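Ribokinase (Staphylococcus aureus, PDB 3RY7) catalyses the ATP- and magnesium-dependent phosphorylation of ribose at O-5, yielding ribose 5-phosphate, as a member of the PfkB carbohydrate kinase family. Local coordinates at residues A[141-144]-A[145-149]; A[153-157]-A[158-162]; A[175-178]-A[179-182]; A[255-258]-A[259-263]. All blocks are in the same frame, centred on the assembly; numbering follows the deposited sequence.

Contact 1. Residues A[141-144]-A[145-149]; sequences LEVP and IPAII
With CG1 beside its own backbone N (chi1 -61°) and the chain then extended, I148 reaches back past the first turn of its helix and lays its outer carbons against L141 and V143. L141, whose CG also lies beside the backbone N and whose chi2 is 179°, brings its CD2 branch to within 3.8 Å of I148 CD1, the two side chains crossing at about a right angle. V143 CG1 lies 3.8 Å from I148 CG1, one carbon nearer the backbone on the same side chain. Residues 141-144 form the loop that leads from strand 136-140 into helix 145-157, whose first turn is 145-149, in the first half of a beta-alpha-beta unit, and P144 holds the N-cap position. P144 O accepts from I148 N at 3.2 Å, in the carbonyl plane, and weakly from A147 N at 3.0 Å, where the N-H is bent to 120°. P146 needs no partner for its nitrogen in this first turn, and its CD packs 3.9 Å from P144 CB. E142 takes no part in this packing and is probably a substrate-binding residue: its OE1 is hydrogen-bonded to K42 N and S10 OG, while OE2 is hydrogen-bonded to a glycerol, probably from the crystallisation liquor.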
loop_
_atom_site.group_PDB
_atom_site.type_symbol
_atom_site.label_atom_id
_atom_site.label_comp_id
_atom_site.label_asym_id
_atom_site.label_seq_id
_atom_site.Cartn_x
_atom_site.Cartn_y
_atom_site.Cartn_z
ATOM N N LEU A 141 -17.966 7.638 -19.379
ATOM C CA LEU A 141 -19.399 7.403 -19.479
ATOM C C LEU A 141 -20.109 7.136 -18.134
ATOM O O LEU A 141 -21.170 6.531 -18.122
ATOM C CB LEU A 141 -19.683 6.275 -20.476
ATOM C CG LEU A 141 -19.174 6.499 -21.907
ATOM C CD1 LEU A 141 -19.490 5.321 -22.819
ATOM C CD2 LEU A 141 -19.800 7.769 -22.471
ATOM N N GLU A 142 -19.523 7.569 -17.017
ATOM C CA GLU A 142 -20.234 7.521 -15.723
ATOM C C GLU A 142 -21.012 8.826 -15.492
ATOM O O GLU A 142 -21.485 9.115 -14.388
ATOM C CB GLU A 142 -19.272 7.211 -14.569
ATOM C CG GLU A 142 -18.648 5.809 -14.717
ATOM C CD GLU A 142 -17.865 5.339 -13.490
ATOM O OE1 GLU A 142 -17.301 6.183 -12.755
ATOM O OE2 GLU A 142 -17.811 4.111 -13.281
ATOM N N VAL A 143 -21.160 9.584 -16.575
ATOM C CA VAL A 143 -21.900 10.834 -16.591
ATOM C C VAL A 143 -22.763 10.789 -17.878
ATOM O O VAL A 143 -22.469 10.000 -18.790
ATOM C CB VAL A 143 -20.873 11.998 -16.535
ATOM C CG1 VAL A 143 -21.031 12.942 -17.678
ATOM C CG2 VAL A 143 -20.869 12.700 -15.175
ATOM N N PRO A 144 -23.857 11.576 -17.947
ATOM C CA PRO A 144 -24.764 11.306 -19.071
ATOM C C PRO A 144 -24.226 11.817 -20.412
ATOM O O PRO A 144 -23.541 12.834 -20.490
ATOM C CB PRO A 144 -26.055 12.052 -18.687
ATOM C CG PRO A 144 -25.918 12.334 -17.205
ATOM C CD PRO A 144 -24.445 12.510 -16.970
ATOM N N ILE A 145 -24.531 11.073 -21.458
ATOM C CA ILE A 145 -24.109 11.425 -22.809
ATOM C C ILE A 145 -24.452 12.871 -23.239
ATOM O O ILE A 145 -23.586 13.565 -23.771
ATOM C CB ILE A 145 -24.600 10.364 -23.819
ATOM C CG1 ILE A 145 -23.706 9.118 -23.709
ATOM C CG2 ILE A 145 -24.619 10.923 -25.262
ATOM C CD1 ILE A 145 -24.309 7.874 -24.312
ATOM N N PRO A 146 -25.700 13.341 -22.983
ATOM C CA PRO A 146 -26.017 14.730 -23.376
ATOM C C PRO A 146 -25.121 15.760 -22.666
ATOM O O PRO A 146 -24.792 16.786 -23.253
ATOM C CB PRO A 146 -27.498 14.901 -22.983
ATOM C CG PRO A 146 -28.046 13.501 -22.928
ATOM C CD PRO A 146 -26.876 12.633 -22.445
ATOM N N ALA A 147 -24.692 15.483 -21.439
ATOM C CA ALA A 147 -23.735 16.376 -20.804
ATOM C C ALA A 147 -22.384 16.355 -21.527
ATOM O O ALA A 147 -21.731 17.397 -21.673
ATOM C CB ALA A 147 -23.541 16.027 -19.320
ATOM N N ILE A 148 -21.951 15.164 -21.933
ATOM C CA ILE A 148 -20.668 15.035 -22.610
ATOM C C ILE A 148 -20.719 15.725 -23.991
ATOM O O ILE A 148 -19.799 16.446 -24.364
ATOM C CB ILE A 148 -20.236 13.559 -22.757
ATOM C CG1 ILE A 148 -20.078 12.878 -21.379
ATOM C CG2 ILE A 148 -18.904 13.477 -23.529
ATOM C CD1 ILE A 148 -19.905 11.393 -21.477
ATOM N N ILE A 149 -21.807 15.512 -24.723
ATOM C CA ILE A 149 -21.995 16.164 -26.026
ATOM C C ILE A 149 -21.858 17.680 -25.888
ATOM O O ILE A 149 -21.158 18.344 -26.666
ATOM C CB ILE A 149 -23.353 15.804 -26.639
ATOM C CG1 ILE A 149 -23.346 14.356 -27.127
ATOM C CG2 ILE A 149 -23.680 16.733 -27.803
ATOM C CD1 ILE A 149 -24.724 13.860 -27.558
#

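Contact 2. Residues A[153-157]-A[158-162]; sequences EIAKA and HGVTT
H158, the first residue to leave helical backbone angles, still hangs from the helix through its N-H. H158 N is bonded to I154 O at 3.3 Å, with the donor tilted out of the carbonyl plane, and weakly to A155 O. The imidazole swings back along the helix because CG sits beside the backbone N (chi1 -63°), which sets H158 CD2 only 3.1 Å from I154 O; the oxygen lies at the ring edge, near the ring plane. The I154 carbonyl therefore meets both the backbone and the ring of the same histidine, and helix 128-132 touches both side chains through I132.

G159 follows with a positive phi of 73°, a conformation that suits glycine, and turns the chain sharply. G159 N bonds to K156 O at 3.3 Å, approaching from well above the carbonyl plane although the N-H itself is nearly straight at 165°. V160 then closes the turn: V160 N reaches A155 O at 2.8 Å, and V160 CB rests 3.8 Å from A155 CB, placing apolar carbon over the end of the helix. T161 leads into the strand, its OG1 bound by K266 NZ. T162 comes back to the helix with its methyl, CG2 lying 3.6 Å from A155 CB, while its hydroxyl has its polar partner in L179. A155 is thus covered by V160 and T162 together, with V137 of strand 136-140 also against it. The paired bonds from V160 to A155 and from G159 to K156 make a Schellman motif, here joining the helix to the second strand of a beta-alpha-beta unit.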
loop_
_atom_site.group_PDB
_atom_site.type_symbol
_atom_site.label_atom_id
_atom_site.label_comp_id
_atom_site.label_asym_id
_atom_site.label_seq_id
_atom_site.Cartn_x
_atom_site.Cartn_y
_atom_site.Cartn_z
ATOM N N GLU A 153 -19.029 19.957 -27.629
ATOM C CA GLU A 153 -19.423 21.016 -28.590
ATOM C C GLU A 153 -18.695 22.315 -28.296
ATOM O O GLU A 153 -18.111 22.943 -29.192
ATOM C CB GLU A 153 -20.928 21.229 -28.594
ATOM C CG GLU A 153 -21.698 20.097 -29.251
ATOM C CD GLU A 153 -23.185 20.162 -28.941
ATOM O OE1 GLU A 153 -23.520 20.789 -27.904
ATOM O OE2 GLU A 153 -24.001 19.578 -29.712
ATOM N N ILE A 154 -18.671 22.679 -27.022
ATOM C CA ILE A 154 -17.923 23.845 -26.570
ATOM C C ILE A 154 -16.442 23.730 -26.876
ATOM O O ILE A 154 -15.831 24.678 -27.393
ATOM C CB ILE A 154 -18.104 24.065 -25.056
ATOM C CG1 ILE A 154 -19.568 24.409 -24.731
ATOM C CG2 ILE A 154 -17.160 25.147 -24.544
ATOM C CD1 ILE A 154 -19.841 24.471 -23.234
ATOM N N ALA A 155 -15.861 22.583 -26.525
ATOM C CA ALA A 155 -14.450 22.333 -26.758
ATOM C C ALA A 155 -14.106 22.454 -28.240
ATOM O O ALA A 155 -13.240 23.225 -28.624
ATOM C CB ALA A 155 -14.073 20.947 -26.247
ATOM N N LYS A 156 -14.808 21.678 -29.055
ATOM C CA LYS A 156 -14.541 21.578 -30.481
ATOM C C LYS A 156 -14.687 22.945 -31.159
ATOM O O LYS A 156 -13.886 23.306 -32.022
ATOM C CB LYS A 156 -15.495 20.558 -31.106
ATOM C CG LYS A 156 -15.239 20.210 -32.550
ATOM C CD LYS A 156 -15.293 18.694 -32.756
ATOM C CE LYS A 156 -15.012 18.300 -34.216
ATOM N NZ LYS A 156 -16.057 18.814 -35.160
ATOM N N ALA A 157 -15.691 23.712 -30.734
ATOM C CA ALA A 157 -15.968 25.016 -31.321
ATOM C C ALA A 157 -14.839 25.988 -31.061
ATOM O O ALA A 157 -14.598 26.881 -31.866
ATOM C CB ALA A 157 -17.273 25.578 -30.782
ATOM N N HIS A 158 -14.145 25.814 -29.944
ATOM C CA HIS A 158 -13.019 26.686 -29.603
ATOM C C HIS A 158 -11.614 26.043 -29.776
ATOM O O HIS A 158 -10.643 26.489 -29.168
ATOM C CB HIS A 158 -13.183 27.232 -28.179
ATOM C CG HIS A 158 -14.399 28.088 -27.999
ATOM N ND1 HIS A 158 -14.428 29.415 -28.353
ATOM C CD2 HIS A 158 -15.628 27.796 -27.504
ATOM C CE1 HIS A 158 -15.628 29.912 -28.086
ATOM N NE2 HIS A 158 -16.369 28.949 -27.569
ATOM N N GLY A 159 -11.503 25.013 -30.608
ATOM C CA GLY A 159 -10.203 24.407 -30.891
ATOM C C GLY A 159 -9.594 23.567 -29.764
ATOM O O GLY A 159 -8.401 23.259 -29.773
ATOM N N VAL A 160 -10.412 23.186 -28.790
ATOM C CA VAL A 160 -9.937 22.377 -27.666
ATOM C C VAL A 160 -10.078 20.881 -27.991
ATOM O O VAL A 160 -11.142 20.432 -28.431
ATOM C CB VAL A 160 -10.687 22.733 -26.368
ATOM C CG1 VAL A 160 -10.261 21.816 -25.212
ATOM C CG2 VAL A 160 -10.457 24.207 -26.021
ATOM N N THR A 161 -8.995 20.121 -27.805
ATOM C CA THR A 161 -8.975 18.682 -28.118
ATOM C C THR A 161 -9.881 17.851 -27.201
ATOM O O THR A 161 -9.785 17.934 -25.979
ATOM C CB THR A 161 -7.538 18.130 -28.023
ATOM O OG1 THR A 161 -6.696 18.902 -28.879
ATOM C CG2 THR A 161 -7.489 16.660 -28.444
ATOM N N THR A 162 -10.771 17.057 -27.787
ATOM C CA THR A 162 -11.651 16.224 -26.983
ATOM C C THR A 162 -11.169 14.780 -26.868
ATOM O O THR A 162 -10.743 14.176 -27.850
ATOM C CB THR A 162 -13.075 16.213 -27.519
ATOM O OG1 THR A 162 -13.080 15.682 -28.851
ATOM C CG2 THR A 162 -13.658 17.619 -27.515
#

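Contact 3. Residues A[175-178]-A[179-182]; sequences ELLS and LIDI
L179 and I180 fold back on the last turn of helix 174-177, and a type I beta turn from L177 to I180 carries the chain off toward strand 182-183 of the large central sheet. L179 N donates to L176 O at 2.8 Å, a fairly straight N-H that approaches from above the carbonyl plane. I180 N makes the i+3 to i bond usual in such a turn, here weak, to L177 O at 3.4 Å. A water can donate to L177 O at 3.0 Å and to I180 O at 3.2 Å, though further acceptors nearby compete for its two protons. S178 OG is held between the backbone N and the carbonyl carbon (chi1 76°), which turns it back along the helix to a weak bond with N174 O. The carbonyl of L179 and the N-H of D181 are both taken by T162 OG1, so a single hydroxyl from strand 161-165 serves two backbone groups on either side of I180.

Carbon fills in around these polar atoms. L179 packs over the carbonyl of E175, and its side chain also touches E153 of helix 145-157. I180 turns its CG1 arm over the L176 carbonyl, then lies alongside L177, both side chains pointing the same way. L164 and I216 also touch I180, while F152 lies against L176. At the far end of the I180 arm, CD1 stands 4.1 Å from L177 CD2 and 4.2 Å from L176 CG.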
loop_
_atom_site.group_PDB
_atom_site.type_symbol
_atom_site.label_atom_id
_atom_site.label_comp_id
_atom_site.label_asym_id
_atom_site.label_seq_id
_atom_site.Cartn_x
_atom_site.Cartn_y
_atom_site.Cartn_z
ATOM N N GLU A 175 -24.128 12.081 -32.830
ATOM C CA GLU A 175 -24.002 13.420 -32.279
ATOM C C GLU A 175 -22.778 13.535 -31.351
ATOM O O GLU A 175 -22.172 14.604 -31.235
ATOM C CB GLU A 175 -25.295 13.801 -31.554
ATOM C CG GLU A 175 -25.402 15.263 -31.147
ATOM C CD GLU A 175 -26.743 15.572 -30.477
ATOM O OE1 GLU A 175 -26.760 16.299 -29.452
ATOM O OE2 GLU A 175 -27.786 15.072 -30.974
ATOM N N LEU A 176 -22.410 12.430 -30.699
ATOM C CA LEU A 176 -21.242 12.426 -29.823
ATOM C C LEU A 176 -20.013 11.937 -30.578
ATOM O O LEU A 176 -18.936 12.518 -30.476
ATOM C CB LEU A 176 -21.470 11.556 -28.570
ATOM C CG LEU A 176 -20.222 11.398 -27.670
ATOM C CD1 LEU A 176 -19.635 12.741 -27.262
ATOM C CD2 LEU A 176 -20.493 10.549 -26.438
ATOM N N LEU A 177 -20.182 10.845 -31.315
ATOM C CA LEU A 177 -19.059 10.228 -32.017
ATOM C C LEU A 177 -18.330 11.252 -32.855
ATOM O O LEU A 177 -17.103 11.239 -32.944
ATOM C CB LEU A 177 -19.535 9.072 -32.896
ATOM C CG LEU A 177 -20.004 7.878 -32.064
ATOM C CD1 LEU A 177 -20.675 6.828 -32.946
ATOM C CD2 LEU A 177 -18.828 7.304 -31.285
ATOM N N SER A 178 -19.095 12.160 -33.447
ATOM C CA SER A 178 -18.539 13.120 -34.395
ATOM C C SER A 178 -17.849 14.284 -33.702
ATOM O O SER A 178 -17.331 15.180 -34.367
ATOM C CB SER A 178 -19.653 13.661 -35.292
ATOM O OG SER A 178 -20.441 14.596 -34.576
ATOM N N LEU A 179 -17.857 14.283 -32.369
ATOM C CA LEU A 179 -17.235 15.354 -31.603
ATOM C C LEU A 179 -15.922 14.914 -30.955
ATOM O O LEU A 179 -15.233 15.719 -30.326
ATOM C CB LEU A 179 -18.198 15.849 -30.511
ATOM C CG LEU A 179 -19.558 16.388 -30.972
ATOM C CD1 LEU A 179 -20.415 16.879 -29.771
ATOM C CD2 LEU A 179 -19.341 17.503 -31.985
ATOM N N ILE A 180 -15.589 13.634 -31.094
ATOM C CA ILE A 180 -14.438 13.046 -30.398
ATOM C C ILE A 180 -13.168 13.113 -31.226
ATOM O O ILE A 180 -13.135 12.612 -32.349
ATOM C CB ILE A 180 -14.702 11.570 -30.084
ATOM C CG1 ILE A 180 -15.957 11.426 -29.222
ATOM C CG2 ILE A 180 -13.468 10.924 -29.415
ATOM C CD1 ILE A 180 -16.510 10.027 -29.207
ATOM N N ASP A 181 -12.124 13.724 -30.674
ATOM C CA ASP A 181 -10.822 13.784 -31.333
ATOM C C ASP A 181 -9.948 12.544 -31.029
ATOM O O ASP A 181 -9.279 11.996 -31.917
ATOM C CB ASP A 181 -10.116 15.075 -30.929
ATOM C CG ASP A 181 -10.857 16.318 -31.435
ATOM O OD1 ASP A 181 -11.628 16.194 -32.418
ATOM O OD2 ASP A 181 -10.678 17.409 -30.858
ATOM N N ILE A 182 -9.996 12.092 -29.777
ATOM C CA ILE A 182 -9.209 10.956 -29.310
ATOM C C ILE A 182 -10.114 10.009 -28.557
ATOM O O ILE A 182 -10.732 10.404 -27.564
ATOM C CB ILE A 182 -8.113 11.403 -28.321
ATOM C CG1 ILE A 182 -7.300 12.568 -28.875
ATOM C CG2 ILE A 182 -7.203 10.231 -27.935
ATOM C CD1 ILE A 182 -6.079 12.909 -27.988
HETATM O O HOH W 1 -15.234 12.704 -34.798
#

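Contact 4. Residues A[255-258]-A[259-263]; sequences TFIG and AFVSR
F256 and F260, one helical turn apart, hold their phenyl rings nearly parallel, with planes at 17°, but slid so far past each other that they barely overlap; the centroids are 6.0 Å apart. This is a loose neighbouring of rings more than a stack. I257 O lies at the edge of the F260 ring, near its plane. Both rings project from the helix in the same general direction because CG of each lies anti to its backbone N, with chi1 167° in F260. Around them gather L220 of strand 218-222, which touches both, T222 and N279 beside F256, and I275 beside F260.

The backbone beneath is a regular alpha helix, part of 252-263, which packs with the central sheet of the ribokinase fold on one flank and helix 271-283 on another. Four i to i+4 bonds cross here: F260 N to F256 O is 2.8 Å, V261 N to I257 O is 3.0 Å and nearly straight at 172°, and A259 N and S262 N likewise reach T255 O and G258 O. At R263 the pattern tightens, its N bonding to F260 O and only weakly to A259 O. G258 contributes no side chain, only backbone. On the sheet side I257 and V261 meet loosely, CG2 to CG2 at 4.5 Å, both resting on V138.

At the C-terminal end S262 OG points to A259 O; at 2.5 Å the modelled hydrogen bond is shorter than usual and its exact length is doubtful. The R263 guanidinium forms a cation-pi pair with F277. At the other end T255 OG1 bonds to A251 O, and its side chain packs on I295 of the second subunit.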
loop_
_atom_site.group_PDB
_atom_site.type_symbol
_atom_site.label_atom_id
_atom_site.label_comp_id
_atom_site.label_asym_id
_atom_site.label_seq_id
_atom_site.Cartn_x
_atom_site.Cartn_y
_atom_site.Cartn_z
ATOM N N THR A 255 -5.578 5.840 -14.389
ATOM C CA THR A 255 -4.251 6.424 -14.188
ATOM C C THR A 255 -3.500 6.526 -15.528
ATOM O O THR A 255 -2.769 7.484 -15.765
ATOM C CB THR A 255 -3.418 5.604 -13.160
ATOM O OG1 THR A 255 -4.091 5.595 -11.889
ATOM C CG2 THR A 255 -2.005 6.173 -13.008
ATOM N N PHE A 256 -3.693 5.541 -16.403
ATOM C CA PHE A 256 -3.080 5.586 -17.735
ATOM C C PHE A 256 -3.605 6.796 -18.518
ATOM O O PHE A 256 -2.835 7.554 -19.106
ATOM C CB PHE A 256 -3.366 4.295 -18.512
ATOM C CG PHE A 256 -3.014 4.387 -19.978
ATOM C CD1 PHE A 256 -1.685 4.353 -20.390
ATOM C CD2 PHE A 256 -4.017 4.525 -20.947
ATOM C CE1 PHE A 256 -1.359 4.451 -21.748
ATOM C CE2 PHE A 256 -3.700 4.627 -22.299
ATOM C CZ PHE A 256 -2.369 4.587 -22.702
ATOM N N ILE A 257 -4.924 6.980 -18.498
ATOM C CA ILE A 257 -5.558 8.081 -19.225
ATOM C C ILE A 257 -5.140 9.439 -18.689
ATOM O O ILE A 257 -4.852 10.360 -19.455
ATOM C CB ILE A 257 -7.087 7.950 -19.205
ATOM C CG1 ILE A 257 -7.496 6.822 -20.143
ATOM C CG2 ILE A 257 -7.733 9.249 -19.637
ATOM C CD1 ILE A 257 -8.722 6.107 -19.714
ATOM N N GLY A 258 -5.069 9.556 -17.367
ATOM C CA GLY A 258 -4.740 10.828 -16.761
ATOM C C GLY A 258 -3.350 11.248 -17.161
ATOM O O GLY A 258 -3.101 12.404 -17.530
ATOM N N ALA A 259 -2.435 10.283 -17.096
ATOM C CA ALA A 259 -1.023 10.543 -17.353
ATOM C C ALA A 259 -0.788 10.752 -18.852
ATOM O O ALA A 259 -0.048 11.650 -19.250
ATOM C CB ALA A 259 -0.172 9.383 -16.820
ATOM N N PHE A 260 -1.434 9.914 -19.664
ATOM C CA PHE A 260 -1.379 10.020 -21.120
ATOM C C PHE A 260 -1.691 11.442 -21.518
ATOM O O PHE A 260 -0.883 12.103 -22.166
ATOM C CB PHE A 260 -2.375 9.048 -21.772
ATOM C CG PHE A 260 -2.605 9.293 -23.248
ATOM C CD1 PHE A 260 -3.826 9.785 -23.703
ATOM C CD2 PHE A 260 -1.615 9.016 -24.182
ATOM C CE1 PHE A 260 -4.054 9.999 -25.063
ATOM C CE2 PHE A 260 -1.834 9.237 -25.545
ATOM C CZ PHE A 260 -3.053 9.730 -25.983
ATOM N N VAL A 261 -2.844 11.929 -21.075
ATOM C CA VAL A 261 -3.271 13.290 -21.393
ATOM C C VAL A 261 -2.339 14.377 -20.825
ATOM O O VAL A 261 -2.139 15.418 -21.463
ATOM C CB VAL A 261 -4.733 13.533 -20.951
ATOM C CG1 VAL A 261 -5.111 14.985 -21.134
ATOM C CG2 VAL A 261 -5.657 12.638 -21.743
ATOM N N SER A 262 -1.767 14.143 -19.640
ATOM C CA SER A 262 -0.831 15.107 -19.050
ATOM C C SER A 262 0.417 15.309 -19.930
ATOM O O SER A 262 1.029 16.382 -19.945
ATOM C CB SER A 262 -0.400 14.653 -17.643
ATOM O OG SER A 262 0.466 13.519 -17.686
ATOM N N ARG A 263 0.766 14.266 -20.671
ATOM C CA ARG A 263 2.020 14.201 -21.407
ATOM C C ARG A 263 1.855 14.553 -22.897
ATOM O O ARG A 263 2.814 14.977 -23.550
ATOM C CB ARG A 263 2.616 12.796 -21.242
ATOM C CG ARG A 263 3.836 12.494 -22.096
ATOM C CD ARG A 263 4.903 13.560 -21.919
ATOM N NE ARG A 263 5.438 13.595 -20.563
ATOM C CZ ARG A 263 6.562 12.984 -20.190
ATOM N NH1 ARG A 263 7.269 12.279 -21.073
ATOM N NH2 ARG A 263 6.979 13.084 -18.928
#

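Overall arrangement
Contacts 1 and 2 mark the two ends of helix 145-157, their centres 16 Å apart, and contact 3 lies beside that helix, 12 Å from contact 1 and 10 Å from contact 2. I149 packs on L176 and E175 between contacts 1 and 3, CG1 of I149 lying 3.7 Å from L176 CB. Contact 4, about 19 to 20 Å from each of the others between centres, touches only contact 3, where I182 CG2 meets F260 CE1 at 4.3 Å. Contacts 1 and 4 are the two nearest to annotated sites: contact 1 carries E142, probably of the substrate site, whereas contact 4 follows D254, the probable proton acceptor, and borders N279 and T285, probably of the ATP and potassium sites.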